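Local structure of stringent starvation protein A homolog (Haemophilus influenzae, 3LYK) at residues B[8-13]-B[44-49]; B[58-63]-B[76-81]; B[152-157]-B[180-185]. The protein probably forms an equimolar complex with the RNA polymerase holoenzyme but not with the core enzyme. All coordinates share one frame; numbering follows the deposited sequence.

Interaction 1. Residues B[8-13]-B[44-49]; sequences TLFSNK and EDLMEL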
ATOM      1  N   THR B   8      19.624  10.019  -2.843  1.00 25.39           N
ATOM      2  CA  THR B   8      19.170  11.207  -2.142  1.00 24.53           C
ATOM      3  C   THR B   8      17.779  10.914  -1.609  1.00 23.02           C
ATOM      4  O   THR B   8      16.933  10.412  -2.359  1.00 21.55           O
ATOM      5  CB  THR B   8      19.093  12.427  -3.103  1.00 24.87           C
ATOM      6  OG1 THR B   8      20.390  12.686  -3.625  1.00 25.73           O
ATOM      7  CG2 THR B   8      18.592  13.682  -2.401  1.00 25.57           C
ATOM      8  N   LEU B   9      17.581  11.182  -0.316  1.00 20.05           N
ATOM      9  CA  LEU B   9      16.302  11.157   0.302  1.00 19.59           C
ATOM     10  C   LEU B   9      15.806  12.577   0.573  1.00 20.32           C
ATOM     11  O   LEU B   9      16.412  13.317   1.368  1.00 20.50           O
ATOM     12  CB  LEU B   9      16.347  10.374   1.616  1.00 19.67           C
ATOM     13  CG  LEU B   9      15.019  10.312   2.359  1.00 19.32           C
ATOM     14  CD1 LEU B   9      14.133   9.339   1.597  1.00 17.49           C
ATOM     15  CD2 LEU B   9      15.197   9.863   3.820  1.00 21.73           C
ATOM     16  N   PHE B  10      14.708  12.959  -0.076  1.00 19.53           N
ATOM     17  CA  PHE B  10      13.994  14.188   0.269  1.00 19.72           C
ATOM     18  C   PHE B  10      13.099  13.865   1.412  1.00 19.60           C
ATOM     19  O   PHE B  10      12.257  12.945   1.327  1.00 18.69           O
ATOM     20  CB  PHE B  10      13.162  14.758  -0.905  1.00 18.94           C
ATOM     21  CG  PHE B  10      13.992  15.247  -2.036  1.00 21.47           C
ATOM     22  CD1 PHE B  10      14.332  16.592  -2.135  1.00 22.45           C
ATOM     23  CD2 PHE B  10      14.439  14.359  -3.014  1.00 21.75           C
ATOM     24  CE1 PHE B  10      15.138  17.048  -3.190  1.00 25.19           C
ATOM     25  CE2 PHE B  10      15.244  14.795  -4.077  1.00 26.96           C
ATOM     26  CZ  PHE B  10      15.592  16.149  -4.169  1.00 27.08           C
ATOM     27  N   SER B  11      13.261  14.598   2.507  1.00 19.92           N
ATOM     28  CA  SER B  11      12.488  14.277   3.681  1.00 21.03           C
ATOM     29  C   SER B  11      12.308  15.471   4.567  1.00 22.02           C
ATOM     30  O   SER B  11      13.055  16.456   4.466  1.00 20.46           O
ATOM     31  CB  SER B  11      13.171  13.165   4.524  1.00 21.96           C
ATOM     32  OG  SER B  11      14.436  13.572   4.913  1.00 25.82           O
ATOM     33  N   ASN B  12      11.371  15.323   5.496  1.00 22.01           N
ATOM     34  CA  ASN B  12      11.214  16.299   6.560  1.00 23.93           C
ATOM     35  C   ASN B  12      11.446  15.630   7.902  1.00 24.66           C
ATOM     36  O   ASN B  12      10.933  14.525   8.149  1.00 23.79           O
ATOM     37  CB  ASN B  12       9.818  16.949   6.494  1.00 23.67           C
ATOM     38  CG  ASN B  12       9.569  17.882   7.655  1.00 26.15           C
ATOM     39  OD1 ASN B  12       9.150  17.443   8.712  1.00 27.09           O
ATOM     40  ND2 ASN B  12       9.883  19.175   7.473  1.00 22.24           N
ATOM     41  N   LYS B  13      12.223  16.283   8.767  1.00 24.90           N
ATOM     42  CA  LYS B  13      12.633  15.696  10.047  1.00 27.03           C
ATOM     43  C   LYS B  13      11.527  15.441  11.063  1.00 26.84           C
ATOM     44  O   LYS B  13      11.743  14.711  12.004  1.00 27.88           O
ATOM     45  CB  LYS B  13      13.733  16.576  10.716  1.00 29.02           C
ATOM     46  CG  LYS B  13      13.262  17.983  11.104  1.00 30.27           C
ATOM     47  CD  LYS B  13      14.394  18.621  11.948  1.00 39.68           C
ATOM     48  CE  LYS B  13      14.576  20.084  11.635  1.00 39.77           C
ATOM     49  NZ  LYS B  13      13.398  20.885  12.087  1.00 43.01           N
ATOM     50  N   GLU B  44      12.315  23.210  -5.882  1.00 25.39           N
ATOM     51  CA  GLU B  44      11.961  22.968  -7.296  1.00 27.87           C
ATOM     52  C   GLU B  44      12.568  21.655  -7.807  1.00 28.41           C
ATOM     53  O   GLU B  44      11.969  21.004  -8.608  1.00 28.13           O
ATOM     54  CB  GLU B  44      12.370  24.113  -8.210  1.00 28.07           C
ATOM     55  CG  GLU B  44      11.401  25.305  -8.138  1.00 31.51           C
ATOM     56  CD  GLU B  44      12.008  26.580  -8.719  1.00 36.19           C
ATOM     57  OE1 GLU B  44      13.252  26.739  -8.650  1.00 38.01           O
ATOM     58  OE2 GLU B  44      11.237  27.416  -9.243  1.00 39.68           O
ATOM     59  N   ASP B  45      13.728  21.250  -7.307  1.00 29.43           N
ATOM     60  CA  ASP B  45      14.269  19.983  -7.790  1.00 31.92           C
ATOM     61  C   ASP B  45      13.433  18.748  -7.338  1.00 30.75           C
ATOM     62  O   ASP B  45      13.338  17.793  -8.095  1.00 32.06           O
ATOM     63  CB  ASP B  45      15.774  19.850  -7.514  1.00 32.46           C
ATOM     64  CG  ASP B  45      16.080  19.796  -6.035  1.00 39.75           C
ATOM     65  OD1 ASP B  45      15.115  19.885  -5.241  1.00 45.54           O
ATOM     66  OD2 ASP B  45      17.278  19.687  -5.643  1.00 46.94           O
ATOM     67  N   LEU B  46      12.811  18.784  -6.149  1.00 29.20           N
ATOM     68  CA  LEU B  46      11.828  17.767  -5.776  1.00 28.47           C
ATOM     69  C   LEU B  46      10.626  17.778  -6.727  1.00 29.20           C
ATOM     70  O   LEU B  46      10.184  16.701  -7.168  1.00 27.19           O
ATOM     71  CB  LEU B  46      11.338  17.887  -4.319  1.00 27.12           C
ATOM     72  CG  LEU B  46      10.215  16.914  -3.894  1.00 26.20           C
ATOM     73  CD1 LEU B  46      10.673  15.455  -3.999  1.00 20.95           C
ATOM     74  CD2 LEU B  46       9.689  17.194  -2.508  1.00 23.14           C
HETATM   75  N   MSE B  47      10.078  18.970  -7.010  1.00 30.31           N
HETATM   76  CA  MSE B  47       8.945  19.101  -7.965  1.00 32.85           C
HETATM   77  C   MSE B  47       9.231  18.529  -9.375  1.00 32.85           C
HETATM   78  O   MSE B  47       8.368  17.922  -9.968  1.00 33.26           O
HETATM   79  CB  MSE B  47       8.483  20.562  -8.101  1.00 34.15           C
HETATM   80  CG  MSE B  47       8.172  21.228  -6.773  1.00 36.20           C
HETATM   81 SE   MSE B  47       6.872  20.233  -5.700  1.00 46.43          SE
HETATM   82  CE  MSE B  47       5.426  19.895  -7.021  1.00 38.15           C
ATOM     83  N   GLU B  48      10.439  18.757  -9.870  1.00 33.75           N
ATOM     84  CA  GLU B  48      10.961  18.222 -11.117  1.00 35.46           C
ATOM     85  C   GLU B  48      10.943  16.671 -11.132  1.00 35.07           C
ATOM     86  O   GLU B  48      10.576  16.061 -12.135  1.00 35.67           O
ATOM     87  CB  GLU B  48      12.406  18.679 -11.236  1.00 36.26           C
ATOM     88  CG  GLU B  48      12.813  19.340 -12.531  1.00 43.49           C
ATOM     89  CD  GLU B  48      13.911  20.410 -12.298  1.00 51.66           C
ATOM     90  OE1 GLU B  48      13.645  21.616 -12.580  1.00 56.04           O
ATOM     91  OE2 GLU B  48      15.023  20.058 -11.797  1.00 52.68           O
ATOM     92  N   LEU B  49      11.325  16.055 -10.012  1.00 33.47           N
ATOM     93  CA  LEU B  49      11.489  14.611  -9.916  1.00 31.87           C
ATOM     94  C   LEU B  49      10.193  13.917  -9.499  1.00 31.19           C
ATOM     95  O   LEU B  49       9.911  12.821  -9.965  1.00 30.01           O
ATOM     96  CB  LEU B  49      12.636  14.263  -8.957  1.00 31.84           C
ATOM     97  CG  LEU B  49      14.040  14.758  -9.340  1.00 33.43           C
ATOM     98  CD1 LEU B  49      15.006  14.760  -8.162  1.00 34.43           C
ATOM     99  CD2 LEU B  49      14.640  13.964 -10.503  1.00 35.79           C
TER

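Interaction 2. Residues B[58-63]-B[76-81]; sequences LVDRDL and DERFPH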
ATOM      1  N   LEU B  58      12.704   9.067  -2.582  1.00 20.22           N
ATOM      2  CA  LEU B  58      14.042   8.482  -2.665  1.00 21.22           C
ATOM      3  C   LEU B  58      14.415   8.512  -4.114  1.00 22.84           C
ATOM      4  O   LEU B  58      13.603   8.108  -4.946  1.00 23.46           O
ATOM      5  CB  LEU B  58      14.065   7.022  -2.171  1.00 20.62           C
ATOM      6  CG  LEU B  58      15.421   6.304  -2.225  1.00 21.79           C
ATOM      7  CD1 LEU B  58      16.324   6.972  -1.175  1.00 22.50           C
ATOM      8  CD2 LEU B  58      15.200   4.797  -1.917  1.00 20.28           C
ATOM      9  N   VAL B  59      15.610   9.014  -4.418  1.00 23.98           N
ATOM     10  CA  VAL B  59      16.073   9.189  -5.783  1.00 26.46           C
ATOM     11  C   VAL B  59      17.390   8.453  -5.884  1.00 29.70           C
ATOM     12  O   VAL B  59      18.336   8.728  -5.145  1.00 28.13           O
ATOM     13  CB  VAL B  59      16.308  10.662  -6.149  1.00 25.65           C
ATOM     14  CG1 VAL B  59      16.841  10.792  -7.576  1.00 24.95           C
ATOM     15  CG2 VAL B  59      15.006  11.458  -6.012  1.00 27.07           C
ATOM     16  N   ASP B  60      17.442   7.507  -6.810  1.00 33.86           N
ATOM     17  CA  ASP B  60      18.669   6.786  -7.068  1.00 38.68           C
ATOM     18  C   ASP B  60      18.957   6.863  -8.531  1.00 40.59           C
ATOM     19  O   ASP B  60      18.310   6.176  -9.311  1.00 41.03           O
ATOM     20  CB  ASP B  60      18.534   5.323  -6.696  1.00 39.55           C
ATOM     21  CG  ASP B  60      19.868   4.568  -6.824  1.00 44.55           C
ATOM     22  OD1 ASP B  60      20.777   5.019  -7.586  1.00 48.07           O
ATOM     23  OD2 ASP B  60      20.001   3.525  -6.149  1.00 49.71           O
ATOM     24  N   ARG B  61      19.944   7.677  -8.892  1.00 42.78           N
ATOM     25  CA  ARG B  61      20.274   7.927 -10.285  1.00 44.91           C
ATOM     26  C   ARG B  61      19.005   8.340 -10.988  1.00 45.15           C
ATOM     27  O   ARG B  61      18.472   9.408 -10.706  1.00 46.14           O
ATOM     28  CB  ARG B  61      20.905   6.687 -10.950  1.00 46.00           C
ATOM     29  CG  ARG B  61      22.388   6.449 -10.574  1.00 50.45           C
ATOM     30  CD  ARG B  61      22.830   5.069 -11.040  1.00 57.21           C
ATOM     31  NE  ARG B  61      22.779   4.936 -12.504  1.00 62.29           N
ATOM     32  CZ  ARG B  61      23.788   4.534 -13.284  1.00 64.86           C
ATOM     33  NH1 ARG B  61      23.606   4.453 -14.596  1.00 66.02           N
ATOM     34  NH2 ARG B  61      24.971   4.191 -12.766  1.00 65.42           N
ATOM     35  N   ASP B  62      18.508   7.474 -11.873  1.00 44.06           N
ATOM     36  CA  ASP B  62      17.329   7.764 -12.657  1.00 43.01           C
ATOM     37  C   ASP B  62      16.015   7.349 -11.964  1.00 40.02           C
ATOM     38  O   ASP B  62      14.949   7.829 -12.333  1.00 40.75           O
ATOM     39  CB  ASP B  62      17.450   7.094 -14.041  1.00 45.10           C
ATOM     40  CG  ASP B  62      18.406   5.888 -14.030  1.00 49.97           C
ATOM     41  OD1 ASP B  62      18.301   5.023 -13.107  1.00 54.52           O
ATOM     42  OD2 ASP B  62      19.284   5.824 -14.939  1.00 55.08           O
ATOM     43  N   LEU B  63      16.083   6.469 -10.972  1.00 35.57           N
ATOM     44  CA  LEU B  63      14.885   5.955 -10.312  1.00 31.08           C
ATOM     45  C   LEU B  63      14.352   6.975  -9.320  1.00 29.04           C
ATOM     46  O   LEU B  63      15.114   7.469  -8.470  1.00 28.98           O
ATOM     47  CB  LEU B  63      15.200   4.630  -9.595  1.00 30.44           C
ATOM     48  CG  LEU B  63      14.086   3.970  -8.769  1.00 29.88           C
ATOM     49  CD1 LEU B  63      12.901   3.460  -9.621  1.00 28.13           C
ATOM     50  CD2 LEU B  63      14.662   2.864  -7.900  1.00 28.07           C
ATOM     51  N   ASP B  76      14.219  -3.378   1.211  1.00 16.74           N
ATOM     52  CA  ASP B  76      14.319  -4.724   1.719  1.00 17.61           C
ATOM     53  C   ASP B  76      14.605  -5.740   0.600  1.00 18.61           C
ATOM     54  O   ASP B  76      15.355  -6.708   0.827  1.00 19.03           O
ATOM     55  CB  ASP B  76      13.042  -5.144   2.461  1.00 17.77           C
ATOM     56  CG  ASP B  76      13.258  -6.372   3.340  1.00 21.00           C
ATOM     57  OD1 ASP B  76      14.190  -6.344   4.214  1.00 18.81           O
ATOM     58  OD2 ASP B  76      12.491  -7.386   3.192  1.00 19.84           O
ATOM     59  N   GLU B  77      13.992  -5.550  -0.579  1.00 18.09           N
ATOM     60  CA  GLU B  77      14.260  -6.426  -1.745  1.00 18.88           C
ATOM     61  C   GLU B  77      15.645  -6.181  -2.354  1.00 19.19           C
ATOM     62  O   GLU B  77      16.360  -7.120  -2.702  1.00 19.55           O
ATOM     63  CB  GLU B  77      13.148  -6.303  -2.821  1.00 18.46           C
ATOM     64  CG  GLU B  77      11.769  -6.779  -2.306  1.00 19.04           C
ATOM     65  CD  GLU B  77      10.583  -6.498  -3.271  1.00 23.53           C
ATOM     66  OE1 GLU B  77      10.774  -5.939  -4.387  1.00 21.89           O
ATOM     67  OE2 GLU B  77       9.450  -6.852  -2.899  1.00 22.80           O
ATOM     68  N   ARG B  78      16.044  -4.933  -2.507  1.00 19.18           N
ATOM     69  CA  ARG B  78      17.349  -4.688  -3.108  1.00 20.54           C
ATOM     70  C   ARG B  78      18.529  -5.055  -2.169  1.00 21.32           C
ATOM     71  O   ARG B  78      19.542  -5.596  -2.622  1.00 22.41           O
ATOM     72  CB  ARG B  78      17.487  -3.247  -3.513  1.00 22.04           C
ATOM     73  CG  ARG B  78      18.861  -2.966  -4.173  1.00 25.36           C
ATOM     74  CD  ARG B  78      18.816  -1.670  -4.928  1.00 30.17           C
ATOM     75  NE  ARG B  78      20.154  -1.231  -5.314  1.00 34.71           N
ATOM     76  CZ  ARG B  78      20.526   0.050  -5.467  1.00 40.21           C
ATOM     77  NH1 ARG B  78      21.788   0.339  -5.805  1.00 42.93           N
ATOM     78  NH2 ARG B  78      19.671   1.061  -5.251  1.00 38.55           N
ATOM     79  N   PHE B  79      18.366  -4.803  -0.869  1.00 20.43           N
ATOM     80  CA  PHE B  79      19.394  -5.017   0.148  1.00 20.58           C
ATOM     81  C   PHE B  79      18.902  -6.045   1.160  1.00 21.73           C
ATOM     82  O   PHE B  79      18.309  -5.683   2.178  1.00 21.40           O
ATOM     83  CB  PHE B  79      19.724  -3.674   0.854  1.00 19.60           C
ATOM     84  CG  PHE B  79      20.181  -2.599  -0.103  1.00 18.85           C
ATOM     85  CD1 PHE B  79      21.426  -2.695  -0.728  1.00 16.04           C
ATOM     86  CD2 PHE B  79      19.350  -1.521  -0.408  1.00 16.79           C
ATOM     87  CE1 PHE B  79      21.863  -1.696  -1.658  1.00 15.73           C
ATOM     88  CE2 PHE B  79      19.770  -0.508  -1.316  1.00 17.91           C
ATOM     89  CZ  PHE B  79      21.033  -0.595  -1.950  1.00 15.59           C
ATOM     90  N   PRO B  80      19.136  -7.349   0.875  1.00 23.62           N
ATOM     91  CA  PRO B  80      18.545  -8.400   1.665  1.00 24.08           C
ATOM     92  C   PRO B  80      18.973  -8.450   3.124  1.00 24.19           C
ATOM     93  O   PRO B  80      18.196  -8.915   3.928  1.00 24.19           O
ATOM     94  CB  PRO B  80      18.969  -9.700   0.922  1.00 24.73           C
ATOM     95  CG  PRO B  80      19.293  -9.234  -0.489  1.00 26.58           C
ATOM     96  CD  PRO B  80      19.897  -7.879  -0.285  1.00 24.17           C
ATOM     97  N   HIS B  81      20.173  -7.997   3.461  1.00 25.27           N
ATOM     98  CA  HIS B  81      20.720  -8.166   4.819  1.00 27.57           C
ATOM     99  C   HIS B  81      20.766  -6.876   5.620  1.00 26.27           C
ATOM    100  O   HIS B  81      21.151  -5.828   5.080  1.00 26.72           O
ATOM    101  CB  HIS B  81      22.100  -8.854   4.777  1.00 29.27           C
ATOM    102  CG  HIS B  81      22.060 -10.152   4.034  1.00 36.89           C
ATOM    103  ND1 HIS B  81      22.711 -10.347   2.827  1.00 44.13           N
ATOM    104  CD2 HIS B  81      21.369 -11.298   4.282  1.00 43.44           C
ATOM    105  CE1 HIS B  81      22.452 -11.569   2.384  1.00 46.62           C
ATOM    106  NE2 HIS B  81      21.635 -12.165   3.243  1.00 46.82           N
TER

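Interaction 3. Residues B[152-157]-B[180-185]; sequences LVDCYV and KAYMER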
ATOM      1  N   LEU B 152       9.939  -4.633   9.481  1.00 18.75           N
ATOM      2  CA  LEU B 152       9.181  -3.478   8.992  1.00 18.47           C
ATOM      3  C   LEU B 152       8.011  -3.072   9.877  1.00 19.22           C
ATOM      4  O   LEU B 152       7.699  -1.890   9.939  1.00 19.54           O
ATOM      5  CB  LEU B 152       8.725  -3.663   7.532  1.00 18.24           C
ATOM      6  CG  LEU B 152       9.810  -3.807   6.452  1.00 18.74           C
ATOM      7  CD1 LEU B 152       9.167  -3.880   5.008  1.00 17.99           C
ATOM      8  CD2 LEU B 152      10.854  -2.671   6.521  1.00 17.05           C
ATOM      9  N   VAL B 153       7.337  -4.021  10.528  1.00 18.67           N
ATOM     10  CA  VAL B 153       6.229  -3.641  11.446  1.00 19.95           C
ATOM     11  C   VAL B 153       6.760  -2.720  12.589  1.00 20.04           C
ATOM     12  O   VAL B 153       6.137  -1.710  12.954  1.00 20.20           O
ATOM     13  CB  VAL B 153       5.543  -4.897  12.047  1.00 20.10           C
ATOM     14  CG1 VAL B 153       4.406  -4.506  12.996  1.00 21.30           C
ATOM     15  CG2 VAL B 153       5.002  -5.839  10.893  1.00 20.84           C
ATOM     16  N   ASP B 154       7.927  -3.053  13.113  1.00 20.25           N
ATOM     17  CA  ASP B 154       8.579  -2.219  14.145  1.00 21.06           C
ATOM     18  C   ASP B 154       8.960  -0.842  13.588  1.00 21.76           C
ATOM     19  O   ASP B 154       8.923   0.146  14.321  1.00 21.86           O
ATOM     20  CB  ASP B 154       9.796  -2.956  14.700  1.00 20.36           C
ATOM     21  CG  ASP B 154       9.424  -4.315  15.239  1.00 22.42           C
ATOM     22  OD1 ASP B 154       8.720  -4.374  16.276  1.00 22.11           O
ATOM     23  OD2 ASP B 154       9.768  -5.336  14.579  1.00 27.14           O
ATOM     24  N   CYS B 155       9.265  -0.771  12.284  1.00 21.33           N
ATOM     25  CA  CYS B 155       9.494   0.505  11.629  1.00 21.56           C
ATOM     26  C   CYS B 155       8.219   1.340  11.557  1.00 21.19           C
ATOM     27  O   CYS B 155       8.302   2.545  11.330  1.00 20.81           O
ATOM     28  CB  CYS B 155      10.111   0.324  10.242  1.00 20.84           C
ATOM     29  SG  CYS B 155      11.720  -0.523  10.348  1.00 24.62           S
ATOM     30  N   TYR B 156       7.051   0.713  11.740  1.00 21.43           N
ATOM     31  CA  TYR B 156       5.814   1.489  11.856  1.00 22.06           C
ATOM     32  C   TYR B 156       5.541   1.845  13.329  1.00 21.69           C
ATOM     33  O   TYR B 156       5.081   2.932  13.619  1.00 21.97           O
ATOM     34  CB  TYR B 156       4.575   0.720  11.296  1.00 22.24           C
ATOM     35  CG  TYR B 156       4.380   0.833   9.790  1.00 24.22           C
ATOM     36  CD1 TYR B 156       5.281   0.219   8.912  1.00 23.45           C
ATOM     37  CD2 TYR B 156       3.301   1.539   9.246  1.00 25.23           C
ATOM     38  CE1 TYR B 156       5.136   0.316   7.539  1.00 25.64           C
ATOM     39  CE2 TYR B 156       3.141   1.641   7.828  1.00 26.08           C
ATOM     40  CZ  TYR B 156       4.065   1.021   7.003  1.00 25.41           C
ATOM     41  OH  TYR B 156       3.971   1.084   5.634  1.00 25.78           O
ATOM     42  N   VAL B 157       5.753   0.902  14.240  1.00 21.37           N
ATOM     43  CA  VAL B 157       5.415   1.139  15.641  1.00 22.36           C
ATOM     44  C   VAL B 157       6.417   2.112  16.332  1.00 22.93           C
ATOM     45  O   VAL B 157       5.986   3.067  16.999  1.00 24.30           O
ATOM     46  CB  VAL B 157       5.256  -0.201  16.427  1.00 22.69           C
ATOM     47  CG1 VAL B 157       4.895   0.056  17.874  1.00 19.71           C
ATOM     48  CG2 VAL B 157       4.136  -1.097  15.765  1.00 22.68           C
ATOM     49  N   LYS B 180       7.368  -0.388  27.931  1.00 29.36           N
ATOM     50  CA  LYS B 180       8.675   0.211  28.248  1.00 28.70           C
ATOM     51  C   LYS B 180       9.802  -0.676  27.812  1.00 27.12           C
ATOM     52  O   LYS B 180      10.806  -0.192  27.301  1.00 26.65           O
ATOM     53  CB  LYS B 180       8.801   0.465  29.759  1.00 28.56           C
ATOM     54  CG  LYS B 180       7.963   1.619  30.259  1.00 31.68           C
ATOM     55  CD  LYS B 180       7.823   1.523  31.791  1.00 39.90           C
ATOM     56  CE  LYS B 180       7.315   2.818  32.403  1.00 43.63           C
ATOM     57  NZ  LYS B 180       7.057   2.599  33.862  1.00 46.99           N
ATOM     58  N   ALA B 181       9.655  -1.980  28.030  1.00 25.98           N
ATOM     59  CA  ALA B 181      10.670  -2.929  27.569  1.00 25.72           C
ATOM     60  C   ALA B 181      10.815  -2.868  26.014  1.00 25.35           C
ATOM     61  O   ALA B 181      11.933  -2.837  25.487  1.00 25.51           O
ATOM     62  CB  ALA B 181      10.371  -4.382  28.086  1.00 25.85           C
ATOM     63  N   TYR B 182       9.699  -2.829  25.292  1.00 24.29           N
ATOM     64  CA  TYR B 182       9.754  -2.749  23.814  1.00 23.57           C
ATOM     65  C   TYR B 182      10.452  -1.458  23.357  1.00 23.05           C
ATOM     66  O   TYR B 182      11.301  -1.471  22.469  1.00 21.40           O
ATOM     67  CB  TYR B 182       8.320  -2.821  23.233  1.00 23.68           C
ATOM     68  CG  TYR B 182       8.257  -2.673  21.735  1.00 23.60           C
ATOM     69  CD1 TYR B 182       8.677  -3.723  20.897  1.00 21.25           C
ATOM     70  CD2 TYR B 182       7.811  -1.468  21.152  1.00 22.61           C
ATOM     71  CE1 TYR B 182       8.618  -3.586  19.494  1.00 23.17           C
ATOM     72  CE2 TYR B 182       7.738  -1.318  19.760  1.00 24.52           C
ATOM     73  CZ  TYR B 182       8.142  -2.380  18.936  1.00 24.14           C
ATOM     74  OH  TYR B 182       8.093  -2.211  17.580  1.00 23.06           O
HETATM   75  N   MSE B 183      10.089  -0.346  23.985  1.00 22.60           N
HETATM   76  CA  MSE B 183      10.714   0.924  23.684  1.00 24.12           C
HETATM   77  C   MSE B 183      12.205   0.898  23.797  1.00 23.95           C
HETATM   78  O   MSE B 183      12.885   1.376  22.889  1.00 24.12           O
HETATM   79  CB  MSE B 183      10.111   2.048  24.524  1.00 24.98           C
HETATM   80  CG  MSE B 183       8.774   2.492  23.940  1.00 29.36           C
HETATM   81 SE   MSE B 183       7.797   3.761  25.082  1.00 42.68          SE
HETATM   82  CE  MSE B 183       8.558   5.408  24.536  1.00 39.08           C
ATOM     83  N   GLU B 184      12.730   0.336  24.895  1.00 24.04           N
ATOM     84  CA  GLU B 184      14.174   0.241  25.033  1.00 24.95           C
ATOM     85  C   GLU B 184      14.755  -0.626  23.905  1.00 24.62           C
ATOM     86  O   GLU B 184      15.797  -0.330  23.336  1.00 24.35           O
ATOM     87  CB  GLU B 184      14.545  -0.327  26.414  1.00 24.64           C
ATOM     88  CG  GLU B 184      16.062  -0.362  26.693  1.00 28.12           C
ATOM     89  CD  GLU B 184      16.796  -1.608  26.130  1.00 31.63           C
ATOM     90  OE1 GLU B 184      16.156  -2.670  25.878  1.00 32.57           O
ATOM     91  OE2 GLU B 184      18.036  -1.513  25.945  1.00 30.85           O
ATOM     92  N   ARG B 185      14.066  -1.713  23.591  1.00 24.96           N
ATOM     93  CA  ARG B 185      14.564  -2.670  22.592  1.00 24.79           C
ATOM     94  C   ARG B 185      14.694  -1.995  21.229  1.00 23.29           C
ATOM     95  O   ARG B 185      15.690  -2.171  20.524  1.00 23.58           O
ATOM     96  CB  ARG B 185      13.567  -3.815  22.522  1.00 25.24           C
ATOM     97  CG  ARG B 185      14.023  -5.035  21.830  1.00 27.22           C
ATOM     98  CD  ARG B 185      12.914  -6.104  22.089  1.00 30.00           C
ATOM     99  NE  ARG B 185      12.886  -6.488  23.489  1.00 29.38           N
ATOM    100  CZ  ARG B 185      11.804  -6.557  24.259  1.00 30.11           C
ATOM    101  NH1 ARG B 185      10.580  -6.331  23.797  1.00 24.54           N
ATOM    102  NH2 ARG B 185      11.964  -6.898  25.519  1.00 33.02           N
TER

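Interaction 1. Residues B[8-13]-B[44-49]
The ring of F10 is the side chain that strand 8-11 sends to helix 44-49. L46, D45 and L49 of the helix meet it. L46 lies over one face. Its CD1 is 4.2 Å from the centroid of the F10 ring, 25° off the normal, a CH-pi contact displaced toward the rim. CD1 reaches that side because CG of L46 is anti to its backbone N (chi1 175°), and the side chains of F10 and L46 run antiparallel alongside each other. CB of L46 adds to the contact at 3.9 Å from CD1 of F10. The side chain of L49 runs roughly perpendicular to that of F10, and its CD1 is 4.1 Å from CE2 of F10. D45 approaches obliquely, its carboxylate plane nearly perpendicular to the ring. OD1 of D45 is 3.5 Å from CE1 of F10. This contact buries OD1, and the model gives it no hydrogen-bond partner. V55 and A35 also touch F10. The pairing joins the first strand to the short helix between strands 30-36 and 57-60, an arrangement that belongs to the thioredoxin-like N-terminal domain of the GST superfamily.

Interaction 2. Residues B[58-63]-B[76-81]
The CA atoms of D60 and R78 are 12.2 Å apart, one at the end of strand 58-60 and the other in the last turn of helix 68-78. The extended R78 side chain spans most of that distance. CG of R78 is anti to its backbone N, and the chain stays extended from CG to NE. CG of D60 is likewise anti to its backbone N, which brings OD2 to NH2 of R78. NH2 of R78 gives a hydrogen bond of 2.6 Å to OD2 of D60, which makes the pair a salt bridge. The N-H...O angle is 154°, moderately bent. The donor meets OD2 nearly along its C-O axis. The acceptor lies at the edge of the guanidinium, 16° out of its plane, and the carboxylate and guanidinium planes are 32° apart. NH2 has a second hydrogen bond, to the hydroxyl of Y74. F79 covers one guanidinium face, with its CZ 3.5 Å above the plane of the R78 group. Edge and face are thus both occupied, which should limit rotation of the group. P89 of the second subunit packs on R78, and E77 next to it forms salt bridges with R92 and R96 of that subunit. A tight turn holds D60 in place. N of D60 bonds O of L63 at 2.9 Å, and N of L63 bonds O of D60 at 2.8 Å, around a type II' turn. The bridge therefore ties the hairpin of strands 57-60 and 63-66 to the end of helix 68-78.

Interaction 3. Residues B[152-157]-B[180-185]
OD1 of D154 is gripped by two donors: the hydroxyl of Y182, at 2.6 Å from OD1, and the backbone N of F145. The site lies in the all-helical C-terminal domain of the GST fold, between helices 152-165 and 176-187. The carboxylate of D154 has a further bond, from N of G151 to OD2. That bond is consistent with one half of the N-capping box known in GST relatives. G151 has no side chain to supply the other half. With both oxygens bonded, the buried carboxylate is held from several directions. That surrounding would probably favour its charged form. The Y182 hydroxyl uses the anti lone pair of OD1, on the side away from OD2. OD1 itself lies in the plane of the Y182 ring, at its edge, and 3.3 Å from CE1 of Y182. The ring and carboxylate planes are turned 40° apart. Y182 reaches across from its own helix with CG anti to the backbone N (chi1 177°). This brings its hydroxyl beside D154 and V157, which lie one helical turn apart. The Y182 ring also meets that of F139, with planes at about 40°, and L161 packs on the same tyrosine. V157 lies on the CE2 side of the phenol, with its CG1 3.7 Å from CE2 of Y182.

In the fold
Interactions 1 and 2 belong to the N-terminal domain and share one sheet. Strands 3-11 and 57-60 are neighbours in it, and T8 O probably bonds V59 N. V59 also packs on F10 and L49, so the two contacts touch. Interaction 3 lies in the C-terminal domain, about 28 Å from interaction 1 between centres, and touches neither. It is fully buried, whereas the other two are only partly so. Their chemistry differs. Interaction 1 is mainly apolar. Interaction 2 is a single salt bridge near the subunit interface. Interaction 3 joins two helices by a buried aspartate-tyrosine bond with a valine alongside.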